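Local coordinates for importin subunit beta-1 (PDB 5OWU), which carries proteins into the nucleus by associating with importin alpha, the adaptor that recognises the classical nuclear localization signal of cargo, at residues N12-P17 with R58-L63; Q147-K152 with K195-A200; T334-D339 with R386-M391; D617-I622 with P642-A647; G804-I809 with I828-R833. All blocks are in the same frame, centred on the assembly; numbering follows the deposited sequence.

Interaction 1 of 5, residues N12-P17 with R58-L63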
# COMPACT_ATOMS: atom_id res chain seq x y z
N ASN A 12 -4.58 38.78 7.29
CA ASN A 12 -5.39 38.96 6.08
C ASN A 12 -5.35 37.73 5.19
O ASN A 12 -6.34 37.41 4.53
CB ASN A 12 -4.92 40.18 5.30
CG ASN A 12 -5.30 41.48 5.97
OD1 ASN A 12 -6.18 41.51 6.83
ND2 ASN A 12 -4.64 42.57 5.58
N SER A 13 -4.21 37.04 5.15
CA SER A 13 -4.07 35.88 4.30
C SER A 13 -5.06 34.78 4.68
O SER A 13 -5.49 34.02 3.81
CB SER A 13 -2.65 35.33 4.38
OG SER A 13 -2.46 34.59 5.58
N ILE A 14 -5.45 34.68 5.95
CA ILE A 14 -6.37 33.61 6.35
C ILE A 14 -7.72 34.10 6.86
O ILE A 14 -8.65 33.28 6.96
CB ILE A 14 -5.72 32.68 7.39
CG1 ILE A 14 -5.05 33.48 8.49
CG2 ILE A 14 -4.75 31.72 6.70
CD1 ILE A 14 -4.68 32.65 9.72
N LEU A 15 -7.88 35.37 7.19
CA LEU A 15 -9.07 35.85 7.88
C LEU A 15 -9.82 36.94 7.12
O LEU A 15 -10.87 37.38 7.60
CB LEU A 15 -8.71 36.38 9.27
CG LEU A 15 -7.97 35.42 10.21
CD1 LEU A 15 -7.53 36.13 11.48
CD2 LEU A 15 -8.83 34.21 10.55
N SER A 16 -9.32 37.40 5.99
CA SER A 16 -10.03 38.46 5.28
C SER A 16 -11.26 37.87 4.58
O SER A 16 -11.15 36.83 3.92
CB SER A 16 -9.14 39.13 4.25
OG SER A 16 -9.84 40.17 3.59
N PRO A 17 -12.44 38.50 4.70
CA PRO A 17 -13.60 38.03 3.92
C PRO A 17 -13.40 38.17 2.43
O PRO A 17 -14.13 37.54 1.65
CB PRO A 17 -14.75 38.92 4.41
CG PRO A 17 -14.25 39.60 5.64
CD PRO A 17 -12.77 39.68 5.52
N ARG A 58 -0.48 33.97 14.56
CA ARG A 58 0.76 33.54 15.19
C ARG A 58 1.08 32.09 14.84
O ARG A 58 2.22 31.76 14.46
CB ARG A 58 0.64 33.72 16.71
CG ARG A 58 0.26 35.14 17.15
CD ARG A 58 -0.10 35.19 18.63
NE ARG A 58 0.99 34.72 19.48
CZ ARG A 58 0.93 34.61 20.80
NH1 ARG A 58 -0.17 34.94 21.46
NH2 ARG A 58 1.98 34.16 21.48
N ILE A 59 0.08 31.22 14.96
CA ILE A 59 0.24 29.83 14.55
C ILE A 59 0.65 29.76 13.09
O ILE A 59 1.57 29.02 12.71
CB ILE A 59 -1.07 29.06 14.83
CG1 ILE A 59 -1.32 29.00 16.34
CG2 ILE A 59 -1.03 27.65 14.24
CD1 ILE A 59 -2.78 28.99 16.73
N LEU A 60 -0.00 30.56 12.24
CA LEU A 60 0.32 30.56 10.82
C LEU A 60 1.76 31.02 10.58
O LEU A 60 2.47 30.45 9.74
CB LEU A 60 -0.66 31.45 10.06
CG LEU A 60 -0.37 31.68 8.58
CD1 LEU A 60 -0.56 30.41 7.78
CD2 LEU A 60 -1.27 32.79 8.04
N ALA A 61 2.22 32.03 11.31
CA ALA A 61 3.61 32.47 11.18
C ALA A 61 4.56 31.30 11.41
O ALA A 61 5.44 31.01 10.57
CB ALA A 61 3.90 33.59 12.18
N ALA A 62 4.39 30.62 12.55
CA ALA A 62 5.28 29.50 12.87
C ALA A 62 5.19 28.39 11.83
O ALA A 62 6.22 27.84 11.42
CB ALA A 62 4.95 28.96 14.26
N LEU A 63 3.99 28.02 11.41
CA LEU A 63 3.86 26.87 10.52
C LEU A 63 4.38 27.19 9.11
O LEU A 63 4.94 26.31 8.45
CB LEU A 63 2.41 26.40 10.47
CG LEU A 63 1.81 25.94 11.81
CD1 LEU A 63 0.36 25.48 11.65
CD2 LEU A 63 2.66 24.82 12.44
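S13 is the first residue of the segment 12-17 to meet the helix 55-67, and it does so with its oxygen: OG lies 3.3 Å from CD2 of L60. The approach is a plain van der Waals touch, because the hydroxyl spends its polarity within its own helix, on the carbonyl of L10. With chi1 at 77°, OG lies between the backbone N and the carbonyl carbon, bonded to L10 O while grazing the L60 methyl. One step on, I14 reaches out to L60 tip to tip. Its CD1 is 3.8 Å from L60 CD2, and CG1 and CG2 of I14 stand almost equally near, so a single leucine methyl touches both branches of the isoleucine. L60 can offer that methyl because its CG is anti to the backbone N (chi1 174°). Only 113 Å² is buried, a light contact between HEAT 1 and HEAT 2 that illustrates how one well-placed leucine can bridge neighbouring repeats. Around it, S13 also touches S25 of helix 19-35, I14 rests on E56 at the start of helix 55-67, and R58 and A62 of the same helix pack on helix 109-126.

Interaction 2 of 5, residues Q147-K152 with K195-A200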
# COMPACT_ATOMS: atom_id res chain seq x y z
N GLN A 147 9.50 20.29 36.73
CA GLN A 147 9.02 21.25 35.75
C GLN A 147 7.50 21.20 35.67
O GLN A 147 6.89 20.15 35.90
CB GLN A 147 9.61 20.95 34.37
CG GLN A 147 11.13 21.11 34.28
CD GLN A 147 11.55 22.56 34.21
OE1 GLN A 147 10.71 23.47 34.23
NE2 GLN A 147 12.85 22.80 34.13
N PRO A 148 6.85 22.32 35.33
CA PRO A 148 5.39 22.30 35.18
C PRO A 148 4.95 21.47 33.98
O PRO A 148 5.72 21.16 33.07
CB PRO A 148 5.04 23.78 34.98
CG PRO A 148 6.28 24.43 34.53
CD PRO A 148 7.41 23.67 35.16
N GLU A 149 3.66 21.12 34.00
CA GLU A 149 3.14 20.13 33.06
C GLU A 149 3.23 20.61 31.62
O GLU A 149 3.57 19.83 30.72
CB GLU A 149 1.69 19.79 33.40
CG GLU A 149 1.09 18.71 32.50
CD GLU A 149 -0.41 18.58 32.67
OE1 GLU A 149 -0.87 18.45 33.82
OE2 GLU A 149 -1.12 18.63 31.64
N ASN A 150 2.89 21.88 31.37
CA ASN A 150 2.88 22.37 29.99
C ASN A 150 4.29 22.38 29.40
O ASN A 150 4.45 22.13 28.20
CB ASN A 150 2.26 23.76 29.94
CG ASN A 150 3.06 24.80 30.70
OD1 ASN A 150 3.28 24.68 31.90
ND2 ASN A 150 3.49 25.84 29.99
N VAL A 151 5.31 22.66 30.21
CA VAL A 151 6.67 22.69 29.69
C VAL A 151 7.14 21.28 29.35
O VAL A 151 7.72 21.04 28.28
CB VAL A 151 7.59 23.38 30.72
CG1 VAL A 151 9.05 23.26 30.31
CG2 VAL A 151 7.19 24.83 30.88
N LYS A 152 6.88 20.33 30.25
CA LYS A 152 7.16 18.93 29.96
C LYS A 152 6.50 18.50 28.66
O LYS A 152 7.14 17.95 27.76
CB LYS A 152 6.67 18.05 31.11
CG LYS A 152 7.41 18.20 32.42
CD LYS A 152 6.66 17.49 33.54
CE LYS A 152 7.53 17.28 34.77
NZ LYS A 152 6.78 16.61 35.86
N LYS A 195 -0.94 12.25 33.09
CA LYS A 195 -1.24 11.31 32.02
C LYS A 195 -0.90 11.90 30.66
O LYS A 195 -0.39 11.20 29.78
CB LYS A 195 -2.71 10.91 32.08
CG LYS A 195 -3.10 10.20 33.37
CD LYS A 195 -4.54 9.72 33.33
CE LYS A 195 -4.88 8.90 34.58
NZ LYS A 195 -6.15 8.12 34.43
N ALA A 196 -1.17 13.20 30.47
CA ALA A 196 -0.81 13.84 29.21
C ALA A 196 0.69 13.75 28.98
O ALA A 196 1.14 13.51 27.85
CB ALA A 196 -1.27 15.30 29.22
N VAL A 197 1.49 13.92 30.03
CA VAL A 197 2.94 13.90 29.88
C VAL A 197 3.43 12.50 29.56
O VAL A 197 4.28 12.31 28.69
CB VAL A 197 3.63 14.47 31.14
CG1 VAL A 197 5.15 14.33 31.04
CG2 VAL A 197 3.26 15.94 31.34
N ARG A 198 2.91 11.48 30.27
CA ARG A 198 3.31 10.11 29.97
C ARG A 198 2.92 9.73 28.55
O ARG A 198 3.69 9.06 27.84
CB ARG A 198 2.67 9.13 30.95
CG ARG A 198 3.21 9.20 32.37
CD ARG A 198 2.86 7.93 33.14
NE ARG A 198 3.87 6.89 32.97
CZ ARG A 198 3.79 5.67 33.48
NH1 ARG A 198 2.74 5.30 34.19
NH2 ARG A 198 4.78 4.80 33.27
N LEU A 199 1.74 10.15 28.10
CA LEU A 199 1.30 9.87 26.74
C LEU A 199 2.23 10.51 25.73
O LEU A 199 2.69 9.85 24.78
CB LEU A 199 -0.12 10.38 26.51
CG LEU A 199 -1.29 9.47 26.86
CD1 LEU A 199 -2.58 10.22 26.64
CD2 LEU A 199 -1.25 8.20 26.02
N ALA A 200 2.49 11.81 25.89
CA ALA A 200 3.40 12.51 25.00
C ALA A 200 4.78 11.86 24.99
O ALA A 200 5.43 11.77 23.94
CB ALA A 200 3.50 13.98 25.41
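The ammonium group of K152, whose CB packs on V197, is gripped by two groups: NZ forms a salt bridge with E192 and a hydrogen bond with the carbonyl of A145. The lysine thus divides its labour. Its root belongs to the apolar contact, with CB 4.0 Å from each of V197 CG1 and V197 CG2, while the extended chain carries the charge away to the loops beside the helix ends. V197 is the centre of the contact, and its two methyls are used differently. Across the two segments CG1 meets K152, whereas CG2 also meets E149, whose CG is 3.7 Å away and whose carbonyl O is 4.0 Å away. E149 gets there because its CG is anti to the backbone N (chi1 -178°), which lays CG against the valine and brings the carboxylate toward the adjacent A196, with E149 OE2 4.1 Å from A196 CB. Here the acid does apolar work with its stem. Its charge lies near the N-terminal turn of helix 195-208, whose dipole may ease it slightly. P148 stands at the N-cap position of the first helix, and its O accepts the backbone N of K152 at 3.2 Å. The contact therefore joins the opening turns of helix 149-165 in HEAT 4 and helix 195-208 in HEAT 5. Deeper along the pair V197 and A200 both rest on L156, and helix 195-208 also packs through L199 on helix 238-255.

Interaction 3 of 5, residues T334-D339 with R386-M391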
# COMPACT_ATOMS: atom_id res chain seq x y z
N THR A 334 -15.61 -14.48 20.25
CA THR A 334 -17.02 -14.40 20.62
C THR A 334 -17.43 -13.01 21.10
O THR A 334 -18.49 -12.87 21.72
CB THR A 334 -17.36 -15.43 21.70
OG1 THR A 334 -16.57 -15.19 22.86
CG2 THR A 334 -17.12 -16.84 21.18
N ARG A 335 -16.62 -11.99 20.83
CA ARG A 335 -16.95 -10.62 21.19
C ARG A 335 -17.35 -9.81 19.95
O ARG A 335 -16.97 -8.65 19.80
CB ARG A 335 -15.78 -9.96 21.92
CG ARG A 335 -15.38 -10.68 23.19
CD ARG A 335 -14.31 -9.90 23.94
NE ARG A 335 -13.75 -10.66 25.06
CZ ARG A 335 -12.89 -10.16 25.94
NH1 ARG A 335 -12.49 -8.89 25.85
NH2 ARG A 335 -12.42 -10.92 26.92
N GLN A 336 -18.13 -10.41 19.06
CA GLN A 336 -18.67 -9.67 17.92
C GLN A 336 -19.70 -8.64 18.40
O GLN A 336 -20.05 -8.57 19.58
CB GLN A 336 -19.32 -10.62 16.91
CG GLN A 336 -18.57 -11.94 16.66
CD GLN A 336 -19.05 -13.06 17.56
OE1 GLN A 336 -19.35 -12.85 18.73
NE2 GLN A 336 -19.11 -14.28 17.02
N ASN A 337 -20.20 -7.85 17.46
CA ASN A 337 -21.23 -6.85 17.75
C ASN A 337 -22.62 -7.45 17.53
O ASN A 337 -22.86 -8.11 16.52
CB ASN A 337 -21.03 -5.63 16.85
CG ASN A 337 -19.57 -5.23 16.74
OD1 ASN A 337 -18.82 -5.29 17.72
ND2 ASN A 337 -19.16 -4.83 15.55
N GLU A 338 -23.53 -7.20 18.48
CA GLU A 338 -24.92 -7.67 18.37
C GLU A 338 -25.70 -6.77 17.41
O GLU A 338 -26.66 -6.10 17.79
CB GLU A 338 -25.59 -7.72 19.73
CG GLU A 338 -25.23 -8.96 20.56
CD GLU A 338 -26.34 -10.01 20.66
OE1 GLU A 338 -27.28 -9.99 19.84
OE2 GLU A 338 -26.25 -10.87 21.57
N ASP A 339 -25.26 -6.77 16.15
CA ASP A 339 -25.89 -6.01 15.07
C ASP A 339 -26.64 -4.76 15.54
O ASP A 339 -26.52 -3.69 14.95
CB ASP A 339 -26.84 -6.91 14.27
CG ASP A 339 -27.93 -7.52 15.12
OD1 ASP A 339 -28.33 -6.91 16.13
OD2 ASP A 339 -28.41 -8.62 14.77
N ARG A 386 -21.19 -20.27 17.36
CA ARG A 386 -21.16 -20.88 16.03
C ARG A 386 -20.41 -20.00 15.03
O ARG A 386 -19.58 -20.49 14.25
CB ARG A 386 -22.58 -21.16 15.56
CG ARG A 386 -23.43 -21.97 16.55
CD ARG A 386 -24.69 -22.54 15.90
NE ARG A 386 -25.62 -21.51 15.45
CZ ARG A 386 -26.45 -20.85 16.26
NH1 ARG A 386 -26.45 -21.09 17.56
NH2 ARG A 386 -27.26 -19.93 15.76
N GLU A 387 -20.69 -18.69 15.05
CA GLU A 387 -19.97 -17.78 14.17
C GLU A 387 -18.47 -17.83 14.46
O GLU A 387 -17.65 -17.91 13.54
CB GLU A 387 -20.50 -16.35 14.33
CG GLU A 387 -20.04 -15.38 13.24
CD GLU A 387 -18.64 -14.84 13.46
OE1 GLU A 387 -18.13 -14.91 14.60
OE2 GLU A 387 -18.04 -14.33 12.48
N ALA A 388 -18.10 -17.80 15.74
CA ALA A 388 -16.70 -17.94 16.11
C ALA A 388 -16.11 -19.23 15.56
O ALA A 388 -14.97 -19.26 15.09
CB ALA A 388 -16.55 -17.88 17.63
N ALA A 389 -16.88 -20.32 15.59
CA ALA A 389 -16.37 -21.61 15.13
C ALA A 389 -16.03 -21.57 13.65
O ALA A 389 -14.93 -21.97 13.24
CB ALA A 389 -17.39 -22.71 15.43
N VAL A 390 -16.96 -21.08 12.80
CA VAL A 390 -16.62 -21.04 11.38
C VAL A 390 -15.54 -20.00 11.10
O VAL A 390 -14.73 -20.17 10.18
CB VAL A 390 -17.86 -20.80 10.48
CG1 VAL A 390 -18.71 -22.04 10.38
CG2 VAL A 390 -18.70 -19.62 10.98
N MET A 391 -15.52 -18.90 11.85
CA MET A 391 -14.44 -17.93 11.70
C MET A 391 -13.08 -18.59 11.95
O MET A 391 -12.13 -18.38 11.19
CB MET A 391 -14.65 -16.75 12.66
CG MET A 391 -13.56 -15.67 12.56
SD MET A 391 -13.47 -14.91 10.91
CE MET A 391 -11.88 -14.11 11.04
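Q336 and E387 join a loop of HEAT 8 to a helix of HEAT 9, a side-chain bridge between successive repeats of the solenoid. Q336 NE2 donates to E387 OE1 at 2.7 Å, with an N-H...O angle of 165°. The acceptor lies in the plane of the amide, but the amide reaches the carboxylate on its anti side and well out of its plane, the two groups being turned 63° apart. The two side chains run antiparallel alongside each other, and the bend of E387 at chi2 (-80°) turns its carboxylate back alongside the glutamine. A leucine in place of Q336 would probably leave OE1 of E387 without this donor and the loop less firmly tied to the helix. Two residues earlier, T334 adds the apolar half of the contact. In the second shell, the other carboxylate oxygen of E387 is bonded to T430 of helix 425-442, which probably steadies the acceptor, and the carbonyl of Q336 takes a bond from R384, which may fix the donor's backbone. T334 itself is pinned by its hydroxyl to the carbonyl of N331, and this leaves its methyl to face the helix: CG2 lies 3.7 Å from CB of A388.

Interaction 4 of 5, residues D617-I622 with P642-A647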
# COMPACT_ATOMS: atom_id res chain seq x y z
N ASP A 617 -14.95 4.07 -17.54
CA ASP A 617 -15.41 2.72 -17.88
C ASP A 617 -15.92 2.64 -19.32
O ASP A 617 -15.78 1.59 -19.97
CB ASP A 617 -16.49 2.30 -16.89
CG ASP A 617 -15.98 2.26 -15.46
OD1 ASP A 617 -14.87 1.73 -15.24
OD2 ASP A 617 -16.66 2.79 -14.57
N VAL A 618 -16.48 3.74 -19.84
CA VAL A 618 -16.89 3.75 -21.24
C VAL A 618 -15.67 3.65 -22.14
O VAL A 618 -15.68 2.93 -23.14
CB VAL A 618 -17.71 5.02 -21.55
CG1 VAL A 618 -18.04 5.08 -23.03
CG2 VAL A 618 -18.98 5.06 -20.72
N PHE A 619 -14.61 4.37 -21.80
CA PHE A 619 -13.38 4.31 -22.59
C PHE A 619 -12.77 2.92 -22.53
O PHE A 619 -12.24 2.43 -23.53
CB PHE A 619 -12.39 5.35 -22.09
CG PHE A 619 -12.47 6.65 -22.82
CD1 PHE A 619 -13.57 7.48 -22.68
CD2 PHE A 619 -11.44 7.06 -23.65
CE1 PHE A 619 -13.65 8.68 -23.36
CE2 PHE A 619 -11.51 8.26 -24.33
CZ PHE A 619 -12.62 9.07 -24.19
N TYR A 620 -12.83 2.27 -21.36
CA TYR A 620 -12.36 0.89 -21.27
C TYR A 620 -13.13 -0.02 -22.22
O TYR A 620 -12.54 -0.87 -22.90
CB TYR A 620 -12.48 0.39 -19.82
CG TYR A 620 -11.33 0.79 -18.92
CD1 TYR A 620 -10.01 0.55 -19.29
CD2 TYR A 620 -11.56 1.40 -17.69
CE1 TYR A 620 -8.95 0.92 -18.47
CE2 TYR A 620 -10.50 1.76 -16.86
CZ TYR A 620 -9.21 1.52 -17.26
OH TYR A 620 -8.16 1.88 -16.45
N ALA A 621 -14.45 0.16 -22.30
CA ALA A 621 -15.24 -0.70 -23.18
C ALA A 621 -15.00 -0.36 -24.65
O ALA A 621 -14.97 -1.26 -25.50
CB ALA A 621 -16.72 -0.59 -22.83
N ILE A 622 -14.84 0.92 -24.96
CA ILE A 622 -14.53 1.32 -26.33
C ILE A 622 -13.18 0.74 -26.74
O ILE A 622 -13.03 0.22 -27.85
CB ILE A 622 -14.55 2.85 -26.46
CG1 ILE A 622 -15.98 3.37 -26.29
CG2 ILE A 622 -13.96 3.29 -27.80
CD1 ILE A 622 -16.09 4.87 -26.28
N PRO A 642 -12.87 13.49 -31.24
CA PRO A 642 -13.01 14.61 -30.29
C PRO A 642 -13.00 14.15 -28.84
O PRO A 642 -12.28 14.73 -28.01
CB PRO A 642 -14.35 15.25 -30.69
CG PRO A 642 -14.58 14.81 -32.10
CD PRO A 642 -13.99 13.44 -32.20
N TYR A 643 -13.77 13.11 -28.52
CA TYR A 643 -13.77 12.57 -27.17
C TYR A 643 -12.37 12.11 -26.77
O TYR A 643 -11.89 12.44 -25.68
CB TYR A 643 -14.74 11.40 -27.06
CG TYR A 643 -16.17 11.75 -27.36
CD1 TYR A 643 -16.93 12.48 -26.46
CD2 TYR A 643 -16.77 11.32 -28.53
CE1 TYR A 643 -18.24 12.80 -26.74
CE2 TYR A 643 -18.08 11.63 -28.81
CZ TYR A 643 -18.80 12.36 -27.91
OH TYR A 643 -20.11 12.66 -28.19
N LEU A 644 -11.71 11.36 -27.64
CA LEU A 644 -10.38 10.85 -27.33
C LEU A 644 -9.42 11.99 -27.01
O LEU A 644 -8.72 11.96 -25.99
CB LEU A 644 -9.84 10.02 -28.50
CG LEU A 644 -8.40 9.54 -28.36
CD1 LEU A 644 -8.23 8.67 -27.13
CD2 LEU A 644 -7.99 8.82 -29.63
N LEU A 645 -9.35 13.00 -27.88
CA LEU A 645 -8.43 14.12 -27.65
C LEU A 645 -8.76 14.85 -26.35
O LEU A 645 -7.86 15.16 -25.55
CB LEU A 645 -8.47 15.08 -28.84
CG LEU A 645 -7.44 14.83 -29.96
CD1 LEU A 645 -7.44 13.38 -30.43
CD2 LEU A 645 -7.71 15.77 -31.13
N LYS A 646 -10.04 15.14 -26.12
CA LYS A 646 -10.42 15.81 -24.88
C LYS A 646 -10.00 14.99 -23.66
O LYS A 646 -9.47 15.53 -22.69
CB LYS A 646 -11.93 16.07 -24.85
CG LYS A 646 -12.41 16.76 -23.58
CD LYS A 646 -13.85 17.25 -23.69
CE LYS A 646 -13.98 18.40 -24.68
NZ LYS A 646 -15.27 19.14 -24.54
N ALA A 647 -10.23 13.68 -23.70
CA ALA A 647 -9.85 12.82 -22.58
C ALA A 647 -8.33 12.81 -22.40
O ALA A 647 -7.84 12.91 -21.27
CB ALA A 647 -10.36 11.40 -22.82
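F619 reaches across a wide gap to Y643, L644 and A647: the axes of the two helical segments come no nearer than 12.4 Å, and the F619 side chain bridges much of that distance. The segments run at 126° to each other, far from parallel, so the ring works as a single projecting group rather than as part of a long seam. Chi1 is -93°, swung off the usual staggered position, and the far end of the ring points at the face of the second helix bearing Y643, L644 and A647. F619 CZ comes to 3.5 Å from CB of A647, whose small side chain gives it room. The rim is met by backbone as well: the carbonyl O of Y643 lies near the ring plane 3.8 Å from CZ of F619, and CA of L644 stands at the ring's edge too, 4.1 Å from CE2 of F619. L644 has its CG anti to the backbone N (chi1 174°), which brings CD1 to 4.3 Å from F619 CE2. Of the Y643 side chain only the root takes part, CB lying 4.3 Å from F619 CZ, while its ring heads off so that OH can bond to E607. Replacing F619 with an alanine would probably open a gap between the helices and leave the methyl of A647 without the ring it packs on. Thus helix 615-629 of HEAT 14 meets helix 637-649 of HEAT 15, with F640 against the same phenylalanine ring, T658 of helix 655-669 touching it too, and F602 of helix 595-607 touching V618 and I622.

Interaction 5 of 5, residues G804-I809 with I828-R833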
# COMPACT_ATOMS: atom_id res chain seq x y z
N GLY A 804 15.26 -10.85 -21.64
CA GLY A 804 14.96 -10.83 -23.06
C GLY A 804 15.65 -9.69 -23.80
O GLY A 804 16.17 -9.88 -24.90
N LEU A 805 15.65 -8.50 -23.21
CA LEU A 805 16.39 -7.38 -23.80
C LEU A 805 17.86 -7.72 -23.95
O LEU A 805 18.48 -7.40 -24.98
CB LEU A 805 16.24 -6.13 -22.94
CG LEU A 805 14.97 -5.29 -23.09
CD1 LEU A 805 14.92 -4.24 -22.00
CD2 LEU A 805 14.92 -4.64 -24.47
N ILE A 806 18.45 -8.35 -22.93
CA ILE A 806 19.87 -8.71 -23.03
C ILE A 806 20.09 -9.56 -24.28
O ILE A 806 20.99 -9.29 -25.10
CB ILE A 806 20.33 -9.44 -21.75
CG1 ILE A 806 20.17 -8.53 -20.53
CG2 ILE A 806 21.79 -9.88 -21.89
CD1 ILE A 806 20.51 -9.19 -19.20
N GLY A 807 19.23 -10.56 -24.47
CA GLY A 807 19.39 -11.46 -25.61
C GLY A 807 19.15 -10.79 -26.95
O GLY A 807 19.97 -10.91 -27.87
N ASP A 808 18.01 -10.11 -27.10
CA ASP A 808 17.65 -9.52 -28.38
C ASP A 808 18.65 -8.45 -28.81
O ASP A 808 19.08 -8.41 -29.97
CB ASP A 808 16.24 -8.92 -28.31
CG ASP A 808 15.18 -9.95 -27.96
OD1 ASP A 808 15.46 -11.17 -28.05
OD2 ASP A 808 14.05 -9.54 -27.60
N ILE A 809 19.02 -7.56 -27.88
CA ILE A 809 20.02 -6.56 -28.22
C ILE A 809 21.30 -7.24 -28.65
O ILE A 809 21.91 -6.87 -29.67
CB ILE A 809 20.24 -5.59 -27.05
CG1 ILE A 809 18.97 -4.75 -26.83
CG2 ILE A 809 21.43 -4.67 -27.32
CD1 ILE A 809 18.99 -3.88 -25.58
N ILE A 828 26.15 -11.65 -16.22
CA ILE A 828 26.21 -13.11 -16.14
C ILE A 828 25.40 -13.61 -14.94
O ILE A 828 24.55 -14.50 -15.07
CB ILE A 828 27.67 -13.57 -16.07
CG1 ILE A 828 28.40 -13.23 -17.38
CG2 ILE A 828 27.77 -15.07 -15.77
CD1 ILE A 828 29.91 -13.02 -17.23
N ASP A 829 25.66 -13.03 -13.77
CA ASP A 829 24.97 -13.45 -12.56
C ASP A 829 23.46 -13.27 -12.69
O ASP A 829 22.69 -14.12 -12.24
CB ASP A 829 25.49 -12.67 -11.36
CG ASP A 829 26.95 -12.97 -11.05
OD1 ASP A 829 27.47 -13.98 -11.57
OD2 ASP A 829 27.57 -12.20 -10.29
N TYR A 830 23.02 -12.17 -13.30
CA TYR A 830 21.59 -11.94 -13.46
C TYR A 830 20.97 -12.97 -14.39
O TYR A 830 19.90 -13.53 -14.09
CB TYR A 830 21.34 -10.52 -13.99
CG TYR A 830 19.88 -10.20 -14.18
CD1 TYR A 830 18.99 -10.32 -13.12
CD2 TYR A 830 19.39 -9.77 -15.40
CE1 TYR A 830 17.65 -10.02 -13.28
CE2 TYR A 830 18.05 -9.47 -15.57
CZ TYR A 830 17.19 -9.60 -14.50
OH TYR A 830 15.86 -9.30 -14.65
N ILE A 831 21.62 -13.24 -15.52
CA ILE A 831 21.15 -14.29 -16.42
C ILE A 831 21.01 -15.60 -15.67
O ILE A 831 20.02 -16.33 -15.84
CB ILE A 831 22.10 -14.43 -17.63
CG1 ILE A 831 22.05 -13.15 -18.48
CG2 ILE A 831 21.74 -15.65 -18.47
CD1 ILE A 831 23.07 -13.11 -19.61
N LYS A 832 21.98 -15.92 -14.82
CA LYS A 832 21.96 -17.21 -14.13
C LYS A 832 20.87 -17.27 -13.07
O LYS A 832 20.19 -18.29 -12.93
CB LYS A 832 23.34 -17.50 -13.54
CG LYS A 832 24.34 -17.98 -14.59
CD LYS A 832 25.72 -17.36 -14.46
CE LYS A 832 26.65 -18.21 -13.61
NZ LYS A 832 28.07 -17.78 -13.75
N ARG A 833 20.69 -16.19 -12.30
CA ARG A 833 19.60 -16.15 -11.33
C ARG A 833 18.25 -16.29 -12.02
O ARG A 833 17.35 -16.97 -11.51
CB ARG A 833 19.65 -14.86 -10.52
CG ARG A 833 20.92 -14.65 -9.71
CD ARG A 833 20.69 -13.71 -8.53
NE ARG A 833 19.85 -12.56 -8.87
CZ ARG A 833 20.31 -11.39 -9.31
NH1 ARG A 833 21.61 -11.19 -9.47
NH2 ARG A 833 19.46 -10.41 -9.58
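The backbones of the two helical segments stay well apart where I806 meets I831 and Y830, the nearest CA atoms, those of I806 and I831, being 8.7 Å from each other, so side chains must make the whole contact. I806 does so with both of its branches. Its longer arm, extended through chi2 (176°), sets CD1 at the edge of the Y830 ring, near the ring plane and 4.0 Å from CD2 of the tyrosine. Its shorter branch turns to I831, where I806 CG2 is 4.2 Å from I831 CD1. Both pairs meet at a slant, neither end-on nor side by side. The tyrosine is brought into place by a chi1 of -179°, with CG anti to the backbone N, and the ring then runs on past the isoleucine until its hydroxyl bonds to the hydroxyl of S799, earlier on the first helix. That bond holds the far end of the ring while I806 supports its flank. The example shows how a branched residue can serve two partners at once, each arm with its own. The contact is buried and joins helix 796-812 of HEAT 18 to helix 825-836 of HEAT 19. On its outskirts Y830 also packs on V786 and A787 of helix 776-788, I831 on R852 and Q855 of helix 842-860, and the first helix leans through L805 on helix 741-764.

In the fold
The five contacts follow one another along the chain without interleaving, each joining two successive HEAT repeats: 1 with 2, 4 with 5, 8 with 9, 14 with 15 and 18 with 19. None touches another. Interactions 1 and 2 are the closest pair, with centres 28 Å apart, while interactions 2 and 5 lie 60 Å apart on opposite sides of the chain's centre. Four of them pair helix with helix; interaction 3 ties a loop to a helix. Interactions 4 and 5 both belong to the C-terminal part of the solenoid. In this all-helical protein the overall curvature is probably built up from small local junctions such as these, consistent with the flexibility known for importin beta proteins.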